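Local coordinates for protein putative 2,5-diketo-D-gluconic acid reductase B (Sinorhizobium meliloti, PDB 3UP8) that probably reduces small carbonyl compounds such as methylglyoxal with NADPH, as a TIM-barrel member of the aldo/keto reductase family, at residues Phe61-Thr66 and Phe91-Val96. Sequence-based numbering, arbitrary orientation.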
ATOM      1  N   PHE A  61       9.878   2.461 -11.028  1.00 21.38           N
ATOM      2  CA  PHE A  61       8.642   2.295 -10.237  1.00 20.85           C
ATOM      3  C   PHE A  61       7.450   2.278 -11.173  1.00 20.22           C
ATOM      4  O   PHE A  61       7.371   3.104 -12.081  1.00 19.58           O
ATOM      5  CB  PHE A  61       8.442   3.454  -9.261  1.00 20.88           C
ATOM      6  CG  PHE A  61       9.067   3.240  -7.924  1.00 21.72           C
ATOM      7  CD1 PHE A  61       8.319   2.712  -6.870  1.00 22.34           C
ATOM      8  CD2 PHE A  61      10.400   3.575  -7.706  1.00 22.66           C
ATOM      9  CE1 PHE A  61       8.904   2.518  -5.613  1.00 22.44           C
ATOM     10  CE2 PHE A  61      10.988   3.381  -6.463  1.00 23.04           C
ATOM     11  CZ  PHE A  61      10.246   2.855  -5.417  1.00 23.13           C
ATOM     12  N   ARG A  62       6.534   1.334 -10.954  1.00 19.60           N
ATOM     13  CA  ARG A  62       5.331   1.229 -11.788  1.00 19.63           C
ATOM     14  C   ARG A  62       4.046   1.110 -10.964  1.00 19.18           C
ATOM     15  O   ARG A  62       2.994   0.745 -11.489  1.00 20.64           O
ATOM     16  CB  ARG A  62       5.444   0.033 -12.730  1.00 19.98           C
ATOM     17  CG  ARG A  62       6.504   0.163 -13.822  1.00 22.10           C
ATOM     18  CD  ARG A  62       6.170   1.279 -14.823  1.00 23.71           C
ATOM     19  NE  ARG A  62       7.187   1.365 -15.865  1.00 25.55           N
ATOM     20  CZ  ARG A  62       8.283   2.116 -15.795  1.00 26.04           C
ATOM     21  NH1 ARG A  62       8.515   2.866 -14.734  1.00 26.14           N
ATOM     22  NH2 ARG A  62       9.154   2.108 -16.797  1.00 27.88           N
ATOM     23  N   HIS A  63       4.144   1.395  -9.673  1.00 17.19           N
ATOM     24  CA  HIS A  63       3.019   1.329  -8.766  1.00 15.82           C
ATOM     25  C   HIS A  63       3.083   2.630  -7.992  1.00 14.56           C
ATOM     26  O   HIS A  63       4.097   2.955  -7.397  1.00 14.05           O
ATOM     27  CB  HIS A  63       3.161   0.072  -7.876  1.00 14.89           C
ATOM     28  CG  HIS A  63       2.207   0.003  -6.725  1.00 15.62           C
ATOM     29  ND1 HIS A  63       2.283  -0.990  -5.768  1.00 14.32           N
ATOM     30  CD2 HIS A  63       1.177   0.800  -6.355  1.00 15.58           C
ATOM     31  CE1 HIS A  63       1.345  -0.797  -4.861  1.00 17.48           C
ATOM     32  NE2 HIS A  63       0.653   0.275  -5.198  1.00 17.36           N
ATOM     33  N   VAL A  64       2.017   3.419  -8.073  1.00 13.77           N
ATOM     34  CA  VAL A  64       1.947   4.685  -7.354  1.00 13.81           C
ATOM     35  C   VAL A  64       0.688   4.688  -6.489  1.00 13.93           C
ATOM     36  O   VAL A  64      -0.392   4.361  -6.975  1.00 13.62           O
ATOM     37  CB  VAL A  64       1.906   5.908  -8.306  1.00 13.21           C
ATOM     38  CG1 VAL A  64       1.849   7.194  -7.493  1.00 12.07           C
ATOM     39  CG2 VAL A  64       3.141   5.921  -9.242  1.00 13.53           C
ATOM     40  N   ASP A  65       0.862   5.042  -5.217  1.00 14.02           N
ATOM     41  CA  ASP A  65      -0.213   5.019  -4.228  1.00 14.81           C
ATOM     42  C   ASP A  65      -0.496   6.391  -3.628  1.00 14.60           C
ATOM     43  O   ASP A  65       0.401   7.048  -3.076  1.00 15.51           O
ATOM     44  CB  ASP A  65       0.116   4.014  -3.122  1.00 15.38           C
ATOM     45  CG  ASP A  65      -0.982   3.911  -2.085  1.00 16.06           C
ATOM     46  OD1 ASP A  65      -1.047   4.798  -1.194  1.00 16.98           O
ATOM     47  OD2 ASP A  65      -1.763   2.934  -2.161  1.00 17.22           O
ATOM     48  N   THR A  66      -1.758   6.813  -3.709  1.00 14.43           N
ATOM     49  CA  THR A  66      -2.187   8.108  -3.168  1.00 13.21           C
ATOM     50  C   THR A  66      -3.570   7.968  -2.491  1.00 13.22           C
ATOM     51  O   THR A  66      -4.051   6.843  -2.298  1.00 12.69           O
ATOM     52  CB  THR A  66      -2.129   9.209  -4.276  1.00 13.45           C
ATOM     53  OG1 THR A  66      -2.360  10.508  -3.710  1.00 13.94           O
ATOM     54  CG2 THR A  66      -3.140   8.921  -5.401  1.00 14.02           C
ATOM     55  N   PHE A  91       0.409   1.140 -12.274  1.00 15.92           N
ATOM     56  CA  PHE A  91      -0.657   0.699 -11.376  1.00 15.16           C
ATOM     57  C   PHE A  91      -0.937   1.828 -10.394  1.00 14.59           C
ATOM     58  O   PHE A  91      -0.093   2.164  -9.557  1.00 14.65           O
ATOM     59  CB  PHE A  91      -0.241  -0.569 -10.639  1.00 14.68           C
ATOM     60  CG  PHE A  91      -1.362  -1.214  -9.885  1.00 13.21           C
ATOM     61  CD1 PHE A  91      -2.023  -2.312 -10.413  1.00 12.10           C
ATOM     62  CD2 PHE A  91      -1.772  -0.701  -8.662  1.00 11.99           C
ATOM     63  CE1 PHE A  91      -3.100  -2.909  -9.720  1.00 11.72           C
ATOM     64  CE2 PHE A  91      -2.836  -1.285  -7.966  1.00 11.59           C
ATOM     65  CZ  PHE A  91      -3.496  -2.387  -8.503  1.00  9.24           C
ATOM     66  N   LEU A  92      -2.122   2.420 -10.502  1.00 13.86           N
ATOM     67  CA  LEU A  92      -2.427   3.630  -9.745  1.00 13.41           C
ATOM     68  C   LEU A  92      -3.532   3.369  -8.733  1.00 12.70           C
ATOM     69  O   LEU A  92      -4.602   2.915  -9.096  1.00 12.59           O
ATOM     70  CB  LEU A  92      -2.782   4.802 -10.690  1.00 13.31           C
ATOM     71  CG  LEU A  92      -3.241   6.142 -10.067  1.00 14.31           C
ATOM     72  CD1 LEU A  92      -2.166   6.824  -9.191  1.00 13.43           C
ATOM     73  CD2 LEU A  92      -3.767   7.120 -11.135  1.00 12.52           C
ATOM     74  N   THR A  93      -3.254   3.672  -7.469  1.00 12.25           N
ATOM     75  CA  THR A  93      -4.197   3.461  -6.384  1.00 12.43           C
ATOM     76  C   THR A  93      -4.585   4.783  -5.752  1.00 12.78           C
ATOM     77  O   THR A  93      -3.712   5.603  -5.475  1.00 12.95           O
ATOM     78  CB  THR A  93      -3.520   2.619  -5.290  1.00 12.69           C
ATOM     79  OG1 THR A  93      -3.149   1.359  -5.851  1.00 13.68           O
ATOM     80  CG2 THR A  93      -4.444   2.413  -4.057  1.00 12.94           C
ATOM     81  N   THR A  94      -5.881   4.999  -5.530  1.00 11.80           N
ATOM     82  CA  THR A  94      -6.299   6.051  -4.592  1.00 12.49           C
ATOM     83  C   THR A  94      -7.282   5.499  -3.559  1.00 12.46           C
ATOM     84  O   THR A  94      -7.629   4.310  -3.590  1.00 12.43           O
ATOM     85  CB  THR A  94      -6.770   7.375  -5.294  1.00 12.20           C
ATOM     86  OG1 THR A  94      -6.812   8.438  -4.329  1.00 12.17           O
ATOM     87  CG2 THR A  94      -8.142   7.212  -5.987  1.00 13.56           C
ATOM     88  N   LYS A  95      -7.687   6.349  -2.621  1.00 13.03           N
ATOM     89  CA  LYS A  95      -8.502   5.921  -1.488  1.00 13.42           C
ATOM     90  C   LYS A  95      -9.612   6.932  -1.246  1.00 13.45           C
ATOM     91  O   LYS A  95      -9.382   8.144  -1.265  1.00 12.81           O
ATOM     92  CB  LYS A  95      -7.640   5.809  -0.221  1.00 13.55           C
ATOM     93  CG  LYS A  95      -6.342   5.011  -0.411  1.00 14.70           C
ATOM     94  CD  LYS A  95      -5.560   4.865   0.892  1.00 14.01           C
ATOM     95  CE  LYS A  95      -4.164   4.291   0.658  1.00 14.54           C
ATOM     96  NZ  LYS A  95      -3.203   5.266   0.014  1.00 12.37           N
ATOM     97  N   VAL A  96     -10.815   6.423  -1.012  1.00 13.14           N
ATOM     98  CA  VAL A  96     -11.951   7.269  -0.630  1.00 12.26           C
ATOM     99  C   VAL A  96     -11.879   7.652   0.849  1.00 12.91           C
ATOM    100  O   VAL A  96     -11.821   6.786   1.720  1.00 12.98           O
ATOM    101  CB  VAL A  96     -13.284   6.561  -0.930  1.00 12.21           C
ATOM    102  CG1 VAL A  96     -14.463   7.452  -0.580  1.00 10.70           C
ATOM    103  CG2 VAL A  96     -13.318   6.141  -2.379  1.00 10.77           C
TER
HETATM  104  O   HOH W   1      -1.552   0.617  -3.551  1.00 13.17           O
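K95 NZ forms a salt bridge with D65 OD1 at 2.5 Å, on the syn side of the carboxylate and 20° out of its plane. The same NZ donates a hydrogen bond to T66 O at 2.9 Å from above the carbonyl plane. The lysine chain runs extended and then bends at its last torsion (chi4 73°), which sets NZ between D65 OD1 and T66 O, at the C-terminal end of strand 63-65. NZ is also hydrogen-bonded to Y70 OH; Y70 is the predicted proton donor, and K95 is predicted to lower its pKa. A methionine in place of K95 would probably leave the D65 carboxylate without its countercharge and Y70 without its charged neighbour. D65 OD2 accepts a hydrogen bond from a water, which is also hydrogen-bonded to H63 NE2 and T93 OG1. This water lies in the plane of the H63 ring, while H63 ND1 is hydrogen-bonded to P35 O.

Strands 63-65 and 91-96 are parallel neighbours in the (beta/alpha)8 barrel, joined through helix 73-83 as a beta-alpha-beta crossover. Backbone hydrogen bonds run from F91 N to R62 O through T66 N to T93 O.

On the face of H63, D65 and T93, the F91 ring sets its edge to the H63 ring face, centroids 5.5 Å apart. T93 CG2 packs against D65 OD2 at 3.3 Å. On the other face, L92 CD1 lies 4.3 Å from V64 CB, and both side chains touch V76 of helix 73-83.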